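Local coordinates for protein FMN-dependent NADH-azoreductase 1 (Bacillus anthracis, PDB 3U7I) that probably reduces electrophilic quinones and cleaves the azo bond of aromatic azo dyes with NADH, as an FMN-dependent homodimeric flavoenzyme, at residues C[48-53]-C[110-115]; C[7-12]-C[99-104]; C[83-88]-C[117-122]. All coordinates share one frame; numbering follows the deposited sequence.

Interaction 1 (C[48-53]-C[110-115]); sequences NLYDDV and PSKLKD
Tyr50 lies against the first turn of helix 111-120, with one face of its ring turned to the side chain of Lys112. In this flavodoxin-like fold, segment 48-53 is the loop that leaves strand 43-48. Segment 110-115 is the start of a helix that also meets the second subunit of the dimer.

Lys112 can be traced outward atom by atom. Its CB sits over the outer rim of the phenol, 3.5 Å from Tyr50 CZ, and 4.0 Å from Leu49 CB. With chi1 at -67°, CG stands anti to the carbonyl carbon and swings over the ring: Lys112 CG is 3.6 Å from the centroid of the Tyr50 ring and only 20° off its normal, which meets the criteria for a CH-pi contact. The chain then bends twice, at chi2 and chi3, so that it leaves the ring and passes Leu49, with Lys112 CE 3.8 Å from Leu49 O. At the tip, NZ reaches forward along its own helix, to the residue three places on, in a salt bridge with Asp115, and it also donates to the carbonyl of Val54.

Pro110 CB meets the ring edge near its plane, 3.4 Å from Tyr50 OH. From the face that Lys112 covers, Lys112 N donates a weak but nearly straight hydrogen bond to Tyr50 OH at 3.3 Å. Beside the ring, Leu49 CD1 packs on Leu113 CD1 at 3.7 Å, and Leu113 in turn touches Ile100 of strand 97-103.

Asp115 has its other oxygen, OD1, engaged by Ser111 of the second subunit, which links this contact to the dimer interface. Its OD2 receives Lys112 NZ at 2.8 Å on the anti side, 25° out of the carboxylate plane.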
loop_
_atom_site.group_PDB
_atom_site.type_symbol
_atom_site.label_atom_id
_atom_site.label_comp_id
_atom_site.label_asym_id
_atom_site.label_seq_id
_atom_site.Cartn_x
_atom_site.Cartn_y
_atom_site.Cartn_z
ATOM N N ASN C 48 6.189 9.784 -13.158
ATOM C CA ASN C 48 6.891 8.543 -12.871
ATOM C C ASN C 48 7.127 8.450 -11.376
ATOM O O ASN C 48 7.964 9.170 -10.835
ATOM C CB ASN C 48 8.216 8.493 -13.634
ATOM C CG ASN C 48 8.027 8.315 -15.133
ATOM O OD1 ASN C 48 7.131 7.597 -15.583
ATOM N ND2 ASN C 48 8.876 8.969 -15.912
ATOM N N LEU C 49 6.378 7.571 -10.712
ATOM C CA LEU C 49 6.372 7.512 -9.251
ATOM C C LEU C 49 7.703 7.071 -8.656
ATOM O O LEU C 49 7.973 7.347 -7.492
ATOM C CB LEU C 49 5.245 6.613 -8.731
ATOM C CG LEU C 49 3.832 6.973 -9.205
ATOM C CD1 LEU C 49 2.774 6.135 -8.476
ATOM C CD2 LEU C 49 3.565 8.454 -9.020
ATOM N N TYR C 50 8.539 6.399 -9.446
ATOM C CA TYR C 50 9.839 5.943 -8.948
ATOM C C TYR C 50 11.006 6.746 -9.530
ATOM O O TYR C 50 12.167 6.342 -9.428
ATOM C CB TYR C 50 10.011 4.434 -9.183
ATOM C CG TYR C 50 9.209 3.620 -8.197
ATOM C CD1 TYR C 50 7.842 3.392 -8.385
ATOM C CD2 TYR C 50 9.808 3.119 -7.052
ATOM C CE1 TYR C 50 7.109 2.664 -7.455
ATOM C CE2 TYR C 50 9.095 2.406 -6.125
ATOM C CZ TYR C 50 7.751 2.174 -6.323
ATOM O OH TYR C 50 7.079 1.454 -5.360
ATOM N N ASP C 51 10.683 7.894 -10.126
ATOM C CA ASP C 51 11.706 8.796 -10.651
ATOM C C ASP C 51 11.412 10.253 -10.289
ATOM O O ASP C 51 12.303 10.980 -9.839
ATOM C CB ASP C 51 11.836 8.643 -12.171
ATOM C CG ASP C 51 13.083 9.311 -12.722
ATOM O OD1 ASP C 51 14.202 8.975 -12.263
ATOM O OD2 ASP C 51 12.935 10.177 -13.611
ATOM N N ASP C 52 10.169 10.681 -10.490
ATOM C CA ASP C 52 9.766 12.030 -10.104
ATOM C C ASP C 52 9.683 12.113 -8.582
ATOM O O ASP C 52 9.668 11.083 -7.899
ATOM C CB ASP C 52 8.416 12.418 -10.725
ATOM C CG ASP C 52 8.444 12.410 -12.241
ATOM O OD1 ASP C 52 9.515 12.674 -12.830
ATOM O OD2 ASP C 52 7.392 12.134 -12.848
ATOM N N VAL C 53 9.642 13.333 -8.051
ATOM C CA VAL C 53 9.495 13.528 -6.613
ATOM C C VAL C 53 8.023 13.387 -6.235
ATOM O O VAL C 53 7.180 14.175 -6.669
ATOM C CB VAL C 53 10.034 14.898 -6.157
ATOM C CG1 VAL C 53 9.934 15.038 -4.645
ATOM C CG2 VAL C 53 11.474 15.065 -6.602
ATOM N N PRO C 110 2.084 -0.678 -5.218
ATOM C CA PRO C 110 3.456 -0.291 -4.877
ATOM C C PRO C 110 3.480 0.811 -3.817
ATOM O O PRO C 110 2.621 1.691 -3.815
ATOM C CB PRO C 110 4.004 0.236 -6.208
ATOM C CG PRO C 110 3.264 -0.524 -7.239
ATOM C CD PRO C 110 1.863 -0.677 -6.680
ATOM N N SER C 111 4.470 0.771 -2.930
ATOM C CA SER C 111 4.591 1.790 -1.886
ATOM C C SER C 111 4.488 3.215 -2.429
ATOM O O SER C 111 3.832 4.064 -1.824
ATOM C CB SER C 111 5.889 1.619 -1.105
ATOM O OG SER C 111 7.004 1.650 -1.971
ATOM N N LYS C 112 5.134 3.487 -3.562
ATOM C CA LYS C 112 5.087 4.844 -4.115
ATOM C C LYS C 112 3.701 5.209 -4.663
ATOM O O LYS C 112 3.356 6.382 -4.728
ATOM C CB LYS C 112 6.199 5.098 -5.151
ATOM C CG LYS C 112 7.620 5.107 -4.578
ATOM C CD LYS C 112 7.795 6.058 -3.387
ATOM C CE LYS C 112 7.557 7.531 -3.755
ATOM N NZ LYS C 112 7.883 8.466 -2.608
ATOM N N LEU C 113 2.889 4.212 -5.020
ATOM C CA LEU C 113 1.504 4.492 -5.424
ATOM C C LEU C 113 0.650 4.883 -4.206
ATOM O O LEU C 113 -0.261 5.709 -4.311
ATOM C CB LEU C 113 0.881 3.313 -6.187
ATOM C CG LEU C 113 -0.503 3.541 -6.799
ATOM C CD1 LEU C 113 -0.542 4.834 -7.609
ATOM C CD2 LEU C 113 -0.922 2.353 -7.666
ATOM N N LYS C 114 0.954 4.296 -3.051
ATOM C CA LYS C 114 0.349 4.758 -1.800
ATOM C C LYS C 114 0.726 6.216 -1.525
ATOM O O LYS C 114 -0.144 7.021 -1.196
ATOM C CB LYS C 114 0.740 3.867 -0.615
ATOM C CG LYS C 114 0.071 4.275 0.705
ATOM C CD LYS C 114 -1.428 4.549 0.510
ATOM C CE LYS C 114 -2.209 4.634 1.839
ATOM N NZ LYS C 114 -1.674 5.627 2.811
ATOM N N ASP C 115 2.011 6.561 -1.663
ATOM C CA ASP C 115 2.444 7.949 -1.501
ATOM C C ASP C 115 1.688 8.860 -2.466
ATOM O O ASP C 115 1.307 9.981 -2.107
ATOM C CB ASP C 115 3.939 8.110 -1.767
ATOM C CG ASP C 115 4.789 7.526 -0.675
ATOM O OD1 ASP C 115 4.278 7.348 0.449
ATOM O OD2 ASP C 115 5.977 7.264 -0.940
HETATM O O HOH W 1 8.592 -0.152 -4.325
#

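Interaction 2 (C[7-12]-C[99-104]); sequences TLIINA and VIVLPL
Ile9, Ile10 and Asn11 pair in parallel with Val99, Ile100 and Val101. The axes of strands 7-11 and 99-103 approach to 4.7 Å and run 15° apart, as expected of neighbouring strands in a slightly twisted sheet. Four backbone hydrogen bonds fix the register: Val99 uses its N toward Leu8 O and its O toward Ile10 N, and Val101 uses its N toward Ile10 O and its O toward Ala12 N. Ile10 therefore grips the residues flanking Ile100, while Val99 grips those flanking Ile9, the usual parallel pattern. The Val99 N to Leu8 O bond measures 2.9 Å, and Ile10 N to Val99 O 2.7 Å. Ala12 N to Val101 O is also 2.7 Å but more bent, 147° at the hydrogen, where segment 7-12 leaves its strand. Between these bonds, Ile100 CA lies 3.3 Å from Ile10 O in a CA-H...O contact.

Two faces of the sheet are built in register. On one, Ile9 and Val99 lie side by side, and the bend at chi2 (-55°) turns Ile9 CD1 toward the neighbouring strand, to 4.1 Å from Val99 CB. On the other, Ile10 CD1 meets Ile100 CG1 at 4.0 Å in the same parallel fashion. Past the last bridge, Ala12 CB rests 4.0 Å from Leu102 CB, and Ala12 O is buried with no polar partner in the model.

This is the centre of the five-stranded parallel sheet of the flavodoxin-like fold. Strand 43-48 flanks strand 6-11 on its other side, and strand 143-149 receives Ile100 and Leu102. Helix 22-37 covers the face of Ile9, Val99 and Val101 with Phe27 and Phe30; there Val101 also touches Ser23, a predicted FMN-binding residue.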
loop_
_atom_site.group_PDB
_atom_site.type_symbol
_atom_site.label_atom_id
_atom_site.label_comp_id
_atom_site.label_asym_id
_atom_site.label_seq_id
_atom_site.Cartn_x
_atom_site.Cartn_y
_atom_site.Cartn_z
ATOM N N THR C 7 -5.006 13.503 -20.668
ATOM C CA THR C 7 -4.815 12.172 -20.100
ATOM C C THR C 7 -3.568 12.182 -19.239
ATOM O O THR C 7 -2.554 12.758 -19.619
ATOM C CB THR C 7 -4.644 11.118 -21.211
ATOM O OG1 THR C 7 -5.772 11.166 -22.086
ATOM C CG2 THR C 7 -4.525 9.705 -20.632
ATOM N N LEU C 8 -3.636 11.549 -18.079
ATOM C CA LEU C 8 -2.474 11.503 -17.207
ATOM C C LEU C 8 -2.017 10.063 -16.987
ATOM O O LEU C 8 -2.789 9.216 -16.535
ATOM C CB LEU C 8 -2.767 12.198 -15.866
ATOM C CG LEU C 8 -1.709 12.157 -14.754
ATOM C CD1 LEU C 8 -0.420 12.876 -15.160
ATOM C CD2 LEU C 8 -2.269 12.725 -13.446
ATOM N N ILE C 9 -0.762 9.799 -17.330
ATOM C CA ILE C 9 -0.147 8.500 -17.073
ATOM C C ILE C 9 0.461 8.514 -15.674
ATOM O O ILE C 9 1.314 9.355 -15.367
ATOM C CB ILE C 9 0.981 8.162 -18.099
ATOM C CG1 ILE C 9 0.586 8.573 -19.526
ATOM C CG2 ILE C 9 1.371 6.674 -18.004
ATOM C CD1 ILE C 9 -0.724 7.984 -19.993
ATOM N N ILE C 10 0.003 7.592 -14.832
ATOM C CA ILE C 10 0.590 7.379 -13.513
ATOM C C ILE C 10 1.362 6.062 -13.539
ATOM O O ILE C 10 0.781 4.977 -13.429
ATOM C CB ILE C 10 -0.477 7.346 -12.406
ATOM C CG1 ILE C 10 -1.302 8.634 -12.420
ATOM C CG2 ILE C 10 0.176 7.109 -11.040
ATOM C CD1 ILE C 10 -2.732 8.444 -11.928
ATOM N N ASN C 11 2.673 6.174 -13.730
ATOM C CA ASN C 11 3.541 5.014 -13.866
ATOM C C ASN C 11 4.099 4.560 -12.510
ATOM O O ASN C 11 4.991 5.202 -11.950
ATOM C CB ASN C 11 4.672 5.340 -14.841
ATOM C CG ASN C 11 5.653 4.200 -15.005
ATOM O OD1 ASN C 11 5.477 3.114 -14.440
ATOM N ND2 ASN C 11 6.696 4.437 -15.802
ATOM N N ALA C 12 3.576 3.455 -11.991
ATOM C CA ALA C 12 3.978 2.979 -10.660
ATOM C C ALA C 12 5.048 1.868 -10.697
ATOM O O ALA C 12 5.232 1.135 -9.719
ATOM C CB ALA C 12 2.754 2.522 -9.868
ATOM N N VAL C 99 -4.375 6.758 -16.525
ATOM C CA VAL C 99 -3.839 5.420 -16.800
ATOM C C VAL C 99 -2.799 5.033 -15.748
ATOM O O VAL C 99 -1.732 5.647 -15.670
ATOM C CB VAL C 99 -3.231 5.295 -18.229
ATOM C CG1 VAL C 99 -2.736 3.859 -18.484
ATOM C CG2 VAL C 99 -4.258 5.698 -19.288
ATOM N N ILE C 100 -3.117 4.022 -14.941
ATOM C CA ILE C 100 -2.186 3.517 -13.932
ATOM C C ILE C 100 -1.462 2.258 -14.412
ATOM O O ILE C 100 -2.091 1.278 -14.816
ATOM C CB ILE C 100 -2.894 3.237 -12.573
ATOM C CG1 ILE C 100 -3.401 4.548 -11.962
ATOM C CG2 ILE C 100 -1.948 2.480 -11.612
ATOM C CD1 ILE C 100 -4.107 4.398 -10.618
ATOM N N VAL C 101 -0.133 2.303 -14.373
ATOM C CA VAL C 101 0.703 1.163 -14.752
ATOM C C VAL C 101 1.445 0.630 -13.518
ATOM O O VAL C 101 2.170 1.368 -12.849
ATOM C CB VAL C 101 1.722 1.549 -15.866
ATOM C CG1 VAL C 101 2.413 0.307 -16.451
ATOM C CG2 VAL C 101 1.023 2.371 -16.970
ATOM N N LEU C 102 1.258 -0.646 -13.209
ATOM C CA LEU C 102 1.927 -1.221 -12.047
ATOM C C LEU C 102 2.204 -2.698 -12.208
ATOM O O LEU C 102 1.441 -3.415 -12.870
ATOM C CB LEU C 102 1.092 -1.022 -10.779
ATOM C CG LEU C 102 -0.174 -1.874 -10.653
ATOM C CD1 LEU C 102 -0.638 -1.956 -9.198
ATOM C CD2 LEU C 102 -1.268 -1.313 -11.558
ATOM N N PRO C 103 3.322 -3.153 -11.617
ATOM C CA PRO C 103 3.531 -4.574 -11.342
ATOM C C PRO C 103 2.878 -4.898 -10.002
ATOM O O PRO C 103 2.979 -4.102 -9.067
ATOM C CB PRO C 103 5.053 -4.687 -11.234
ATOM C CG PRO C 103 5.492 -3.365 -10.740
ATOM C CD PRO C 103 4.519 -2.349 -11.305
ATOM N N LEU C 104 2.191 -6.029 -9.923
ATOM C CA LEU C 104 1.615 -6.483 -8.665
ATOM C C LEU C 104 2.671 -7.265 -7.900
ATOM O O LEU C 104 3.080 -8.356 -8.329
ATOM C CB LEU C 104 0.390 -7.370 -8.907
ATOM C CG LEU C 104 -0.305 -7.906 -7.654
ATOM C CD1 LEU C 104 -0.780 -6.756 -6.777
ATOM C CD2 LEU C 104 -1.469 -8.807 -8.028
#

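Interaction 3 (C[83-88]-C[117-122]); sequences ERMSEI and MDNIMI
Asn119 of helix 111-120 pushes its side chain against Met85 and Ile88 on helix 76-94, joining two helices of this flavodoxin-like fold. Their closest CA atoms, those of Met85 and Asn119, are 5.6 Å apart. Met85 is modelled as selenomethionine.

The apolar contacts lie around the amide. Ile88 CG2 packs on Asn119 CB at 3.7 Å and on Ile120 CG2 at 4.1 Å, so that a single methyl touches two successive residues of the facing helix. The Met85 side chain crosses that of Asn119 at about a right angle; its chain is extended to the selenium and then bent, chi3 93°, which brings CE to 3.9 Å from Asn119 CG.

Among polar interactions there is no direct hydrogen bond between the two segments. Water 2 bridges their backbones instead, donating to Asn119 O at 2.6 Å and more weakly to Met85 O. The amide nitrogen of Asn119 is held by the carbonyls of Asp115 and Pro55, which fixes the rotation of the group and turns its oxygen toward helix 76-94.

Charged groups flank the seam on one side. Arg84 NH1 forms a salt bridge with Glu87 OE1, 2.8 Å away and close to the guanidinium plane, while Ile88 CG1 lies against one face of that flat group, over its centre. Ile88 is thus shared between the charged surface and the buried amide.

Asn119 OD1 ends up among carbon atoms, 3.2 Å from Met85 CG and 3.6 Å from Ile88 CD1, buried and without a polar partner in the model.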
loop_
_atom_site.group_PDB
_atom_site.type_symbol
_atom_site.label_atom_id
_atom_site.label_comp_id
_atom_site.label_asym_id
_atom_site.label_seq_id
_atom_site.Cartn_x
_atom_site.Cartn_y
_atom_site.Cartn_z
ATOM N N GLU C 83 4.345 22.608 -1.547
ATOM C CA GLU C 83 4.261 23.159 -2.897
ATOM C C GLU C 83 4.307 22.050 -3.949
ATOM O O GLU C 83 3.554 22.077 -4.926
ATOM C CB GLU C 83 5.375 24.182 -3.136
ATOM C CG GLU C 83 5.062 25.561 -2.562
ATOM C CD GLU C 83 6.288 26.460 -2.439
ATOM O OE1 GLU C 83 7.319 26.170 -3.091
ATOM O OE2 GLU C 83 6.215 27.456 -1.680
ATOM N N ARG C 84 5.184 21.070 -3.739
ATOM C CA ARG C 84 5.267 19.908 -4.624
ATOM C C ARG C 84 4.010 19.012 -4.530
ATOM O O ARG C 84 3.507 18.523 -5.553
ATOM C CB ARG C 84 6.548 19.110 -4.334
ATOM C CG ARG C 84 6.692 17.833 -5.141
ATOM C CD ARG C 84 6.632 18.094 -6.642
ATOM N NE ARG C 84 6.674 16.833 -7.377
ATOM C CZ ARG C 84 6.194 16.652 -8.605
ATOM N NH1 ARG C 84 5.619 17.660 -9.257
ATOM N NH2 ARG C 84 6.276 15.453 -9.174
HETATM N N MSE C 85 3.502 18.795 -3.316
HETATM C CA MSE C 85 2.253 18.048 -3.151
HETATM C C MSE C 85 1.102 18.765 -3.858
HETATM O O MSE C 85 0.250 18.128 -4.485
HETATM C CB MSE C 85 1.936 17.827 -1.670
HETATM C CG MSE C 85 3.003 17.025 -0.957
HETATM SE SE MSE C 85 2.528 16.629 0.888
HETATM C CE MSE C 85 1.690 14.873 0.637
ATOM N N SER C 86 1.095 20.093 -3.776
ATOM C CA SER C 86 0.101 20.886 -4.485
ATOM C C SER C 86 0.196 20.737 -6.015
ATOM O O SER C 86 -0.836 20.623 -6.697
ATOM C CB SER C 86 0.184 22.353 -4.089
ATOM O OG SER C 86 -0.779 23.092 -4.827
ATOM N N GLU C 87 1.426 20.750 -6.546
ATOM C CA GLU C 87 1.670 20.491 -7.972
ATOM C C GLU C 87 1.068 19.165 -8.392
ATOM O O GLU C 87 0.342 19.092 -9.383
ATOM C CB GLU C 87 3.166 20.434 -8.287
ATOM C CG GLU C 87 3.890 21.754 -8.319
ATOM C CD GLU C 87 5.381 21.582 -8.603
ATOM O OE1 GLU C 87 5.828 20.424 -8.795
ATOM O OE2 GLU C 87 6.104 22.607 -8.638
ATOM N N ILE C 88 1.396 18.107 -7.648
ATOM C CA ILE C 88 0.904 16.763 -7.950
ATOM C C ILE C 88 -0.634 16.665 -7.922
ATOM O O ILE C 88 -1.236 16.024 -8.786
ATOM C CB ILE C 88 1.509 15.709 -6.992
ATOM C CG1 ILE C 88 2.998 15.507 -7.294
ATOM C CG2 ILE C 88 0.755 14.402 -7.119
ATOM C CD1 ILE C 88 3.721 14.640 -6.287
HETATM N N MSE C 117 -1.317 8.312 -3.728
HETATM C CA MSE C 117 -2.681 8.436 -3.219
HETATM C C MSE C 117 -2.705 9.480 -2.110
HETATM O O MSE C 117 -3.662 10.239 -1.992
HETATM C CB MSE C 117 -3.230 7.097 -2.697
HETATM C CG MSE C 117 -3.311 5.970 -3.740
HETATM SE SE MSE C 117 -4.383 6.435 -5.289
HETATM C CE MSE C 117 -6.059 6.848 -4.355
ATOM N N ASP C 118 -1.643 9.523 -1.310
ATOM C CA ASP C 118 -1.565 10.467 -0.188
ATOM C C ASP C 118 -1.441 11.935 -0.652
ATOM O O ASP C 118 -1.734 12.868 0.110
ATOM C CB ASP C 118 -0.423 10.098 0.779
ATOM C CG ASP C 118 -0.677 8.797 1.529
ATOM O OD1 ASP C 118 -1.855 8.358 1.621
ATOM O OD2 ASP C 118 0.313 8.203 2.028
ATOM N N ASN C 119 -1.006 12.125 -1.897
ATOM C CA ASN C 119 -0.897 13.453 -2.516
ATOM C C ASN C 119 -2.209 13.941 -3.143
ATOM O O ASN C 119 -2.480 15.143 -3.180
ATOM C CB ASN C 119 0.189 13.449 -3.594
ATOM C CG ASN C 119 1.588 13.610 -3.025
ATOM O OD1 ASN C 119 2.149 14.704 -3.049
ATOM N ND2 ASN C 119 2.164 12.515 -2.521
ATOM N N ILE C 120 -3.021 13.002 -3.635
ATOM C CA ILE C 120 -4.218 13.355 -4.399
ATOM C C ILE C 120 -5.546 13.201 -3.638
ATOM O O ILE C 120 -6.566 13.748 -4.062
ATOM C CB ILE C 120 -4.293 12.565 -5.723
ATOM C CG1 ILE C 120 -4.518 11.080 -5.437
ATOM C CG2 ILE C 120 -3.022 12.801 -6.561
ATOM C CD1 ILE C 120 -4.989 10.304 -6.626
HETATM N N MSE C 121 -5.550 12.461 -2.531
HETATM C CA MSE C 121 -6.765 12.398 -1.704
HETATM C C MSE C 121 -6.721 13.475 -0.629
HETATM O O MSE C 121 -6.190 13.252 0.470
HETATM C CB MSE C 121 -6.967 11.014 -1.085
HETATM C CG MSE C 121 -7.351 9.956 -2.102
HETATM SE SE MSE C 121 -7.581 8.248 -1.270
HETATM C CE MSE C 121 -9.108 8.683 -0.130
ATOM N N ILE C 122 -7.277 14.642 -0.969
ATOM C CA ILE C 122 -7.161 15.852 -0.159
ATOM C C ILE C 122 -8.544 16.460 0.068
ATOM O O ILE C 122 -9.296 16.660 -0.888
ATOM C CB ILE C 122 -6.243 16.896 -0.857
ATOM C CG1 ILE C 122 -4.851 16.305 -1.111
ATOM C CG2 ILE C 122 -6.129 18.180 -0.050
ATOM C CD1 ILE C 122 -4.097 15.974 0.137
HETATM O O HOH W 2 -1.428 17.324 -2.234
#

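Interactions 1 and 2, with centres 10 Å apart, meet where strand 43-48 runs out: Leu49 N lies 3.0 Å from Asn11 O, and Asn48 OD1 3.2 Å from Asn11 ND2, both probable hydrogen bonds. Interactions 1 and 3 share helix 111-120 and are joined again by Val53 O and Arg84 NE at 2.8 Å; both also touch the second subunit. Interactions 2 and 3 do not touch, their nearest atoms being about 6 Å apart. Relative to the predicted FMN site, the side chain of Val101 is about 4 Å and that of Pro110 about 9 Å from that of Ser23, whereas interaction 3 lies away from it.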